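Local coordinates for protein glutamate--tRNA ligase, cytoplasmic (Saccharomyces cerevisiae, PDB 2HRA) that attaches glutamate to tRNA(Glu) using ATP, this chain being its N-terminal GST-like domain, through which it joins the cofactor Arc1p in the yeast synthetase complex, at residues S21-N26 against A61-D67; A35-A39 against V73-I77; P30-Y34 against L146-G150; I42-A47 against F81-F85. All coordinates share one frame; numbering follows the deposited sequence.

Contact 1 (S21-N26 against A61-D67); sequences STLTIN and APAAKLD
Thr-22 and Asp-67 close one end of this antiparallel strand pair with two bonds. Asp-67 N gives to Thr-22 O at 2.8 Å. Thr-22 N returns a nearly straight 2.9 Å bond to Asp-67 OD1, arriving on the syn side but 34° out of the carboxylate plane. Asp-67 OD2 has a weak hydrogen bond with Ser-21 OG, whose stronger partner is Lys-80 NZ. Without the carboxylate, as with an alanine here, Thr-22 N would probably lose its acceptor and Lys-80 a nearby charge, while the backbone bond could remain. Further along, Thr-24 and Lys-65 form a hydrogen-bonded pair. The tight side is the face carrying Leu-23, Ile-25, Ala-64 and Leu-66: Leu-23 CD1 lies 3.4 Å from Lys-65 O, and Ile-25 CD1 reaches Ala-64 CB at 4.3 Å. The other face is looser and wetter: the side chains of Thr-24 and Lys-65 meet CB to CB at 4.1 Å, the extended lysine chain leaves the strand pair, and a water links Thr-24 OG1 to Asp-67 O. At the far end Asn-26 ND2 donates to Pro-62 O at 3.3 Å from above the carbonyl plane, with Asp-58 O as its strongest partner. Strand 21-26 is the middle of the three-stranded sheet, its other edge bonded to the parallel strand 51-56, while Leu-23, Ile-25 and Leu-66 pack against helices 34-46 and 73-80.

Contact 2 (A35-A39 against V73-I77); sequences AELIA and VFNKI
Phe-74 turns its CG anti to the backbone N (chi1 -174°), which swings the ring across to Ala-35 and Ala-39; on the facing helix Glu-36 places CG beside its own N and then bends at chi2 (83°), bringing the carboxylate beside the first turn of helix 73-80. These are the two helices that pack on one face of the sheet in the thioredoxin-like half of the GST fold. Here they run nearly parallel, their axes 9.3 Å apart. The small Ala-35 and Ala-39 leave room for the ring: Ala-35 CB touches Phe-74 CD1 at 3.9 Å, and Ala-35 O sits at the edge of the ring, in its plane, 3.6 Å from Phe-74 CE1. One turn on, Ala-39 CB touches both Phe-74 CE1 and Ile-77 CG2, at 4.0 Å each. The other branch of Ile-77 ends against the backbone, CD1 being 3.7 Å from Glu-36 O. Beyond the pair, the Phe-74 ring also meets Val-140 and Ala-141 of helix 137-148 and Val-97 of helix 90-104, so it reaches into the helical half. Glu-36 gives its aliphatic part to the packing, CG touching Val-73 CG1 at 3.8 Å with the two side chains crossing at about a right angle, and its polar end to a water that donates to OE2 and accepts from Phe-74 N, 2.8 Å from each.

Contact 3 (P30-Y34 against L146-G150); sequences PIVAY and LRSNG
The seam between the thioredoxin-like and helical halves of the GST fold is where Tyr-34, the first residue of helix 34-46, meets Arg-147 near the end of helix 137-148. The contact is a CH-pi one: Arg-147 CG stands over the middle of the tyrosine ring, 3.8 Å from its centroid and 12° off the normal. Val-32 CG1, two residues earlier, lies on the opposite face, offset toward the rim, so the ring is held between two aliphatic groups. A bend about the CB-CG bond of the arginine (chi2 52°) turns its guanidinium back so that Tyr-34 OH lies over one face of it, toward the rim, with the two planes 24° apart. That hydroxyl also has a weak hydrogen bond to His-181 ND1. With a serine in place of Tyr-34, the surface on which Arg-147 CG rests would be gone, and the arginine chain is likely to be less firmly placed. Alongside, Ser-148 OG is 3.3 Å from Ile-31 CG2 while bonding to Ala-145 O within its own helix. Two waters bridge the rest: both donate to Ser-148 O, one also to Pro-30 O, the other accepting from Val-32 N. This packing of the thioredoxin-like half against the helical half is characteristic of the GST fold.

Contact 4 (I42-A47 against F81-F85); sequences IVNALA and FAAIF
Val-43 lays its CG1 methyl over one face of the Phe-81 ring, 3.9 Å from the centroid and 16° off the normal, a CH-pi contact displaced toward the rim. Its first torsion (chi1 170°) puts CG1 anti to the backbone N and turns CG2 the other way, where that methyl meets Phe-85 CE1 at 3.5 Å. One valine thus fits between two phenylalanines that follow each other by four residues. Between them Ile-84 drives its long branch at the helix backbone: CD1 comes to 3.3 Å from Val-43 CA, a tight fit, and is 3.7 Å from Val-43 CG1. Its short branch does a separate job, with Ile-84 CG2 touching Ile-42 CG2 at 3.8 Å and Leu-46 CD1 at 3.9 Å. The same CG2 also sits over the centre of the Phe-85 ring, so the isoleucine backs that ring within its own segment. Ala-47, just past the helix end, adds its CB against Ile-84 CD1. All these cross contacts are apolar; within 81-85, Phe-81 O accepts hydrogen bonds from both Ile-84 N and Phe-85 N. The contact joins the C-terminal end of helix 34-46 to the loop that leads from helix 73-80 to helix 90-104, with Val-43 and Phe-81 both resting on Ile-51 of strand 51-56 and Ile-42 leaning on Ile-176 of helix 175-178.

In the fold
Contacts 1, 2 and 4 build the thioredoxin-like half of this GST-like domain. The sheet pair of contact 1 packs against the helix pair of contact 2, centres about 10 Å apart, with Leu-23 CD2 3.5 Å from Glu-36 O. Contact 4 continues along helix 34-46, now against the loop after helix 73-80, about 11 Å from contact 2 between centres, Phe-85 CZ reaching Ala-39 O at 3.5 Å. Contact 3 ties this half to the helical one and touches contact 1 chiefly through Ala-33; its centre is about 22 Å from that of contact 4. The glutamate-activating core belongs to the rest of the protein. Near contact 3, Arg-147 touches Tyr-168, within the 159-175 region that interacts with Arc1p.

Contact 1 (S21-N26 against A61-D67)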
# COMPACT_ATOMS: atom_id res chain seq x y z
N SER A 21 -0.70 13.43 -13.15
CA SER A 21 -0.10 13.74 -11.86
C SER A 21 1.17 12.96 -11.78
O SER A 21 1.33 11.95 -12.49
CB SER A 21 -0.98 13.30 -10.71
OG SER A 21 -2.14 14.09 -10.60
N THR A 22 2.08 13.38 -10.91
CA THR A 22 3.32 12.64 -10.70
C THR A 22 3.33 12.09 -9.28
O THR A 22 3.00 12.82 -8.34
CB THR A 22 4.54 13.53 -10.92
OG1 THR A 22 4.44 14.11 -12.22
CG2 THR A 22 5.84 12.70 -10.82
N LEU A 23 3.64 10.80 -9.16
CA LEU A 23 3.88 10.16 -7.86
C LEU A 23 5.33 9.72 -7.76
O LEU A 23 5.77 8.81 -8.45
CB LEU A 23 2.98 8.94 -7.66
CG LEU A 23 3.13 8.14 -6.34
CD1 LEU A 23 2.85 9.02 -5.15
CD2 LEU A 23 2.25 6.87 -6.33
N THR A 24 6.06 10.36 -6.85
CA THR A 24 7.42 9.94 -6.58
C THR A 24 7.44 8.86 -5.49
O THR A 24 6.78 8.99 -4.47
CB THR A 24 8.29 11.15 -6.20
OG1 THR A 24 8.05 12.22 -7.14
CG2 THR A 24 9.76 10.77 -6.21
N ILE A 25 8.17 7.78 -5.74
CA ILE A 25 8.34 6.69 -4.77
C ILE A 25 9.81 6.52 -4.48
O ILE A 25 10.59 6.43 -5.39
CB ILE A 25 7.76 5.35 -5.30
CG1 ILE A 25 6.26 5.50 -5.60
CG2 ILE A 25 7.91 4.24 -4.26
CD1 ILE A 25 5.39 5.50 -4.32
N ASN A 26 10.17 6.46 -3.19
CA ASN A 26 11.57 6.43 -2.74
C ASN A 26 11.96 5.01 -2.34
O ASN A 26 11.39 4.48 -1.41
CB ASN A 26 11.69 7.36 -1.52
CG ASN A 26 13.12 7.46 -0.97
OD1 ASN A 26 14.04 6.75 -1.41
ND2 ASN A 26 13.31 8.36 0.00
N ALA A 61 14.92 11.71 1.78
CA ALA A 61 13.87 12.29 0.94
C ALA A 61 12.57 11.66 1.42
O ALA A 61 12.59 10.55 1.98
CB ALA A 61 14.10 11.96 -0.52
N PRO A 62 11.43 12.36 1.23
CA PRO A 62 10.14 11.79 1.55
C PRO A 62 9.98 10.39 0.95
O PRO A 62 10.54 10.09 -0.10
CB PRO A 62 9.15 12.77 0.89
CG PRO A 62 9.85 14.06 0.86
CD PRO A 62 11.32 13.75 0.74
N ALA A 63 9.20 9.57 1.63
CA ALA A 63 8.88 8.24 1.14
C ALA A 63 8.08 8.29 -0.16
O ALA A 63 8.16 7.38 -1.00
CB ALA A 63 8.09 7.50 2.20
N ALA A 64 7.28 9.33 -0.31
CA ALA A 64 6.41 9.47 -1.45
C ALA A 64 5.96 10.92 -1.54
O ALA A 64 5.93 11.66 -0.55
CB ALA A 64 5.20 8.51 -1.31
N LYS A 65 5.62 11.35 -2.75
CA LYS A 65 5.20 12.71 -2.97
C LYS A 65 4.18 12.66 -4.11
O LYS A 65 4.43 12.02 -5.10
CB LYS A 65 6.45 13.48 -3.38
CG LYS A 65 6.47 14.94 -3.13
CD LYS A 65 7.58 15.53 -3.99
CE LYS A 65 8.18 16.76 -3.45
NZ LYS A 65 9.22 17.19 -4.45
N LEU A 66 3.03 13.29 -3.95
CA LEU A 66 2.06 13.40 -5.04
C LEU A 66 2.10 14.83 -5.51
O LEU A 66 1.63 15.72 -4.80
CB LEU A 66 0.64 13.09 -4.58
CG LEU A 66 -0.40 13.22 -5.70
CD1 LEU A 66 -0.11 12.22 -6.81
CD2 LEU A 66 -1.81 13.04 -5.15
N ASP A 67 2.60 15.03 -6.73
CA ASP A 67 2.88 16.36 -7.27
C ASP A 67 3.84 17.07 -6.28
O ASP A 67 4.98 16.65 -6.15
CB ASP A 67 1.57 17.09 -7.60
CG ASP A 67 0.80 16.40 -8.73
OD1 ASP A 67 1.46 15.90 -9.67
OD2 ASP A 67 -0.45 16.34 -8.68
O HOH W 1 6.09 14.21 -7.34
O HOH W 2 8.74 4.83 -0.61

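Contact 2 (A35-A39 against V73-I77)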
# COMPACT_ATOMS: atom_id res chain seq x y z
N ALA A 35 1.53 1.27 -0.26
CA ALA A 35 0.11 1.57 -0.36
C ALA A 35 -0.16 2.59 -1.47
O ALA A 35 -1.09 2.44 -2.26
CB ALA A 35 -0.42 2.08 0.95
N GLU A 36 0.70 3.61 -1.48
CA GLU A 36 0.67 4.72 -2.41
C GLU A 36 0.95 4.22 -3.79
O GLU A 36 0.23 4.55 -4.72
CB GLU A 36 1.71 5.78 -2.03
CG GLU A 36 1.39 6.57 -0.74
CD GLU A 36 1.81 5.83 0.58
OE1 GLU A 36 2.27 4.68 0.54
OE2 GLU A 36 1.69 6.43 1.68
N LEU A 37 1.99 3.40 -3.93
CA LEU A 37 2.30 2.82 -5.22
C LEU A 37 1.17 1.94 -5.76
O LEU A 37 0.89 2.00 -6.96
CB LEU A 37 3.61 2.02 -5.17
CG LEU A 37 4.05 1.23 -6.42
CD1 LEU A 37 4.47 2.08 -7.60
CD2 LEU A 37 5.21 0.32 -6.00
N ILE A 38 0.55 1.13 -4.91
CA ILE A 38 -0.51 0.22 -5.37
C ILE A 38 -1.75 1.04 -5.80
O ILE A 38 -2.38 0.81 -6.85
CB ILE A 38 -0.81 -0.90 -4.28
CG1 ILE A 38 0.39 -1.84 -4.13
CG2 ILE A 38 -1.98 -1.79 -4.65
CD1 ILE A 38 0.33 -2.78 -2.92
N ALA A 39 -2.05 2.07 -5.02
CA ALA A 39 -3.14 2.99 -5.35
C ALA A 39 -3.00 3.53 -6.77
O ALA A 39 -3.99 3.63 -7.51
CB ALA A 39 -3.18 4.14 -4.33
N VAL A 73 -0.13 11.54 1.71
CA VAL A 73 -0.04 11.23 0.27
C VAL A 73 -1.10 10.20 -0.19
O VAL A 73 -1.78 10.42 -1.21
CB VAL A 73 1.39 10.73 -0.12
CG1 VAL A 73 1.40 10.24 -1.57
CG2 VAL A 73 2.45 11.84 0.08
N PHE A 74 -1.23 9.10 0.54
CA PHE A 74 -2.22 8.08 0.22
C PHE A 74 -3.58 8.72 0.02
O PHE A 74 -4.23 8.56 -1.03
CB PHE A 74 -2.33 7.01 1.30
CG PHE A 74 -3.26 5.88 0.93
CD1 PHE A 74 -2.88 4.95 -0.03
CD2 PHE A 74 -4.49 5.74 1.54
CE1 PHE A 74 -3.73 3.90 -0.38
CE2 PHE A 74 -5.34 4.69 1.20
CZ PHE A 74 -4.95 3.76 0.24
N ASN A 75 -4.03 9.45 1.04
CA ASN A 75 -5.36 10.04 0.99
C ASN A 75 -5.52 11.06 -0.13
O ASN A 75 -6.63 11.27 -0.64
CB ASN A 75 -5.70 10.68 2.31
CG ASN A 75 -6.10 9.67 3.36
OD1 ASN A 75 -6.86 8.73 3.10
ND2 ASN A 75 -5.62 9.87 4.58
N LYS A 76 -4.43 11.73 -0.47
CA LYS A 76 -4.45 12.66 -1.57
C LYS A 76 -4.65 11.92 -2.89
O LYS A 76 -5.37 12.39 -3.74
CB LYS A 76 -3.20 13.54 -1.57
CG LYS A 76 -3.17 14.52 -0.40
CD LYS A 76 -2.01 15.50 -0.48
CE LYS A 76 -2.30 16.79 0.28
NZ LYS A 76 -2.23 16.65 1.76
N ILE A 77 -4.06 10.73 -3.06
CA ILE A 77 -4.27 9.98 -4.31
C ILE A 77 -5.75 9.58 -4.44
O ILE A 77 -6.42 9.73 -5.47
CB ILE A 77 -3.40 8.72 -4.34
CG1 ILE A 77 -1.91 9.10 -4.27
CG2 ILE A 77 -3.70 7.86 -5.59
CD1 ILE A 77 -1.02 7.92 -3.93
O HOH W 3 0.26 8.51 2.86

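Contact 3 (P30-Y34 against L146-G150)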
# COMPACT_ATOMS: atom_id res chain seq x y z
N PRO A 30 12.80 3.84 4.74
CA PRO A 30 12.79 2.66 5.61
C PRO A 30 11.45 2.00 5.71
O PRO A 30 11.38 0.83 6.00
CB PRO A 30 13.26 3.20 6.98
CG PRO A 30 13.15 4.67 6.90
CD PRO A 30 13.12 5.09 5.45
N ILE A 31 10.38 2.74 5.48
CA ILE A 31 9.07 2.16 5.31
C ILE A 31 8.62 2.58 3.92
O ILE A 31 8.20 3.71 3.71
CB ILE A 31 8.06 2.65 6.37
CG1 ILE A 31 8.67 2.50 7.78
CG2 ILE A 31 6.72 1.93 6.20
CD1 ILE A 31 7.82 3.22 8.89
N VAL A 32 8.72 1.65 2.98
CA VAL A 32 8.41 1.88 1.57
C VAL A 32 6.92 2.14 1.35
O VAL A 32 6.06 1.48 1.96
CB VAL A 32 8.91 0.66 0.73
CG1 VAL A 32 8.46 0.78 -0.76
CG2 VAL A 32 10.44 0.54 0.84
N ALA A 33 6.62 3.11 0.48
CA ALA A 33 5.27 3.58 0.23
C ALA A 33 4.48 2.64 -0.68
O ALA A 33 3.99 3.02 -1.75
CB ALA A 33 5.31 4.98 -0.36
N TYR A 34 4.33 1.39 -0.25
CA TYR A 34 3.64 0.39 -1.07
C TYR A 34 2.19 0.78 -1.29
O TYR A 34 1.66 0.64 -2.38
CB TYR A 34 3.77 -1.04 -0.48
CG TYR A 34 5.13 -1.65 -0.69
CD1 TYR A 34 6.00 -1.84 0.39
CD2 TYR A 34 5.59 -1.98 -1.95
CE1 TYR A 34 7.24 -2.38 0.20
CE2 TYR A 34 6.87 -2.53 -2.13
CZ TYR A 34 7.68 -2.71 -1.07
OH TYR A 34 8.95 -3.24 -1.22
N LEU A 146 1.33 -3.84 5.48
CA LEU A 146 1.91 -5.14 5.90
C LEU A 146 3.06 -5.59 5.00
O LEU A 146 4.05 -6.19 5.48
CB LEU A 146 0.81 -6.23 6.01
CG LEU A 146 -0.31 -5.96 7.05
CD1 LEU A 146 -1.42 -7.01 6.90
CD2 LEU A 146 0.21 -5.96 8.48
N ARG A 147 2.99 -5.27 3.72
CA ARG A 147 4.09 -5.52 2.78
C ARG A 147 5.33 -4.79 3.26
O ARG A 147 6.43 -5.31 3.17
CB ARG A 147 3.75 -5.08 1.35
CG ARG A 147 4.82 -5.39 0.28
CD ARG A 147 5.22 -6.87 0.35
NE ARG A 147 6.30 -7.23 -0.55
CZ ARG A 147 7.59 -7.17 -0.25
NH1 ARG A 147 8.00 -6.73 0.94
NH2 ARG A 147 8.46 -7.53 -1.16
N SER A 148 5.16 -3.59 3.78
CA SER A 148 6.30 -2.78 4.21
C SER A 148 6.90 -3.30 5.53
O SER A 148 8.06 -3.03 5.84
CB SER A 148 5.88 -1.30 4.36
OG SER A 148 5.37 -1.04 5.67
N ASN A 149 6.10 -4.03 6.31
CA ASN A 149 6.47 -4.41 7.69
C ASN A 149 6.83 -5.88 7.82
O ASN A 149 5.96 -6.74 7.92
CB ASN A 149 5.30 -4.12 8.62
CG ASN A 149 5.66 -4.21 10.07
OD1 ASN A 149 4.98 -3.59 10.89
ND2 ASN A 149 6.71 -4.96 10.42
N GLY A 150 8.14 -6.13 7.86
CA GLY A 150 8.70 -7.48 7.89
C GLY A 150 8.37 -8.28 9.14
O GLY A 150 8.46 -9.50 9.12
O HOH W 4 9.76 -1.15 7.54
O HOH W 5 9.45 -1.29 3.70

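Contact 4 (I42-A47 against F81-F85)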
# COMPACT_ATOMS: atom_id res chain seq x y z
N ILE A 42 -3.58 0.90 -9.38
CA ILE A 42 -5.01 0.71 -9.56
C ILE A 42 -5.58 1.80 -10.46
O ILE A 42 -6.32 1.54 -11.41
CB ILE A 42 -5.75 0.66 -8.18
CG1 ILE A 42 -5.29 -0.59 -7.40
CG2 ILE A 42 -7.31 0.68 -8.41
CD1 ILE A 42 -5.58 -0.58 -5.86
N VAL A 43 -5.21 3.04 -10.17
CA VAL A 43 -5.66 4.17 -10.96
C VAL A 43 -5.28 4.02 -12.45
O VAL A 43 -6.14 4.13 -13.36
CB VAL A 43 -5.09 5.49 -10.40
CG1 VAL A 43 -5.35 6.65 -11.35
CG2 VAL A 43 -5.68 5.78 -9.03
N ASN A 44 -4.01 3.74 -12.73
CA ASN A 44 -3.58 3.61 -14.13
C ASN A 44 -4.13 2.36 -14.82
O ASN A 44 -4.27 2.37 -16.04
CB ASN A 44 -2.07 3.63 -14.27
CG ASN A 44 -1.45 4.99 -13.96
OD1 ASN A 44 -2.00 6.06 -14.24
ND2 ASN A 44 -0.27 4.94 -13.42
N ALA A 45 -4.40 1.30 -14.05
CA ALA A 45 -5.07 0.12 -14.57
C ALA A 45 -6.43 0.44 -15.16
O ALA A 45 -6.79 -0.10 -16.19
CB ALA A 45 -5.22 -0.94 -13.51
N LEU A 46 -7.18 1.31 -14.47
CA LEU A 46 -8.55 1.70 -14.86
C LEU A 46 -8.66 3.01 -15.61
O LEU A 46 -9.71 3.32 -16.15
CB LEU A 46 -9.43 1.81 -13.62
CG LEU A 46 -9.53 0.57 -12.76
CD1 LEU A 46 -10.42 0.89 -11.58
CD2 LEU A 46 -10.09 -0.58 -13.60
N ALA A 47 -7.58 3.77 -15.65
CA ALA A 47 -7.60 5.06 -16.31
C ALA A 47 -6.16 5.36 -16.71
O ALA A 47 -5.47 6.09 -16.00
CB ALA A 47 -8.15 6.12 -15.38
N PHE A 81 -8.41 10.88 -7.08
CA PHE A 81 -8.97 9.92 -8.01
C PHE A 81 -10.21 9.26 -7.43
O PHE A 81 -10.35 8.04 -7.43
CB PHE A 81 -7.90 8.92 -8.45
CG PHE A 81 -6.77 9.57 -9.18
CD1 PHE A 81 -5.58 9.86 -8.55
CD2 PHE A 81 -6.93 9.96 -10.51
CE1 PHE A 81 -4.55 10.48 -9.22
CE2 PHE A 81 -5.91 10.59 -11.18
CZ PHE A 81 -4.72 10.85 -10.53
N ALA A 82 -11.14 10.10 -6.98
CA ALA A 82 -12.33 9.62 -6.26
C ALA A 82 -13.24 8.77 -7.14
O ALA A 82 -13.91 7.86 -6.64
CB ALA A 82 -13.10 10.80 -5.69
N ALA A 83 -13.22 9.03 -8.45
CA ALA A 83 -13.93 8.23 -9.44
C ALA A 83 -13.53 6.77 -9.42
O ALA A 83 -14.37 5.90 -9.64
CB ALA A 83 -13.71 8.80 -10.86
N ILE A 84 -12.25 6.50 -9.17
CA ILE A 84 -11.73 5.15 -9.06
C ILE A 84 -11.98 4.54 -7.67
O ILE A 84 -12.46 3.41 -7.56
CB ILE A 84 -10.21 5.10 -9.43
CG1 ILE A 84 -10.09 5.45 -10.93
CG2 ILE A 84 -9.57 3.71 -9.05
CD1 ILE A 84 -8.74 5.17 -11.54
N PHE A 85 -11.64 5.30 -6.63
CA PHE A 85 -11.83 4.86 -5.25
C PHE A 85 -13.23 5.26 -4.82
O PHE A 85 -13.41 6.21 -4.07
CB PHE A 85 -10.72 5.43 -4.37
CG PHE A 85 -9.37 4.96 -4.78
CD1 PHE A 85 -8.53 5.77 -5.53
CD2 PHE A 85 -8.99 3.65 -4.51
CE1 PHE A 85 -7.29 5.29 -5.95
CE2 PHE A 85 -7.77 3.17 -4.93
CZ PHE A 85 -6.92 4.00 -5.67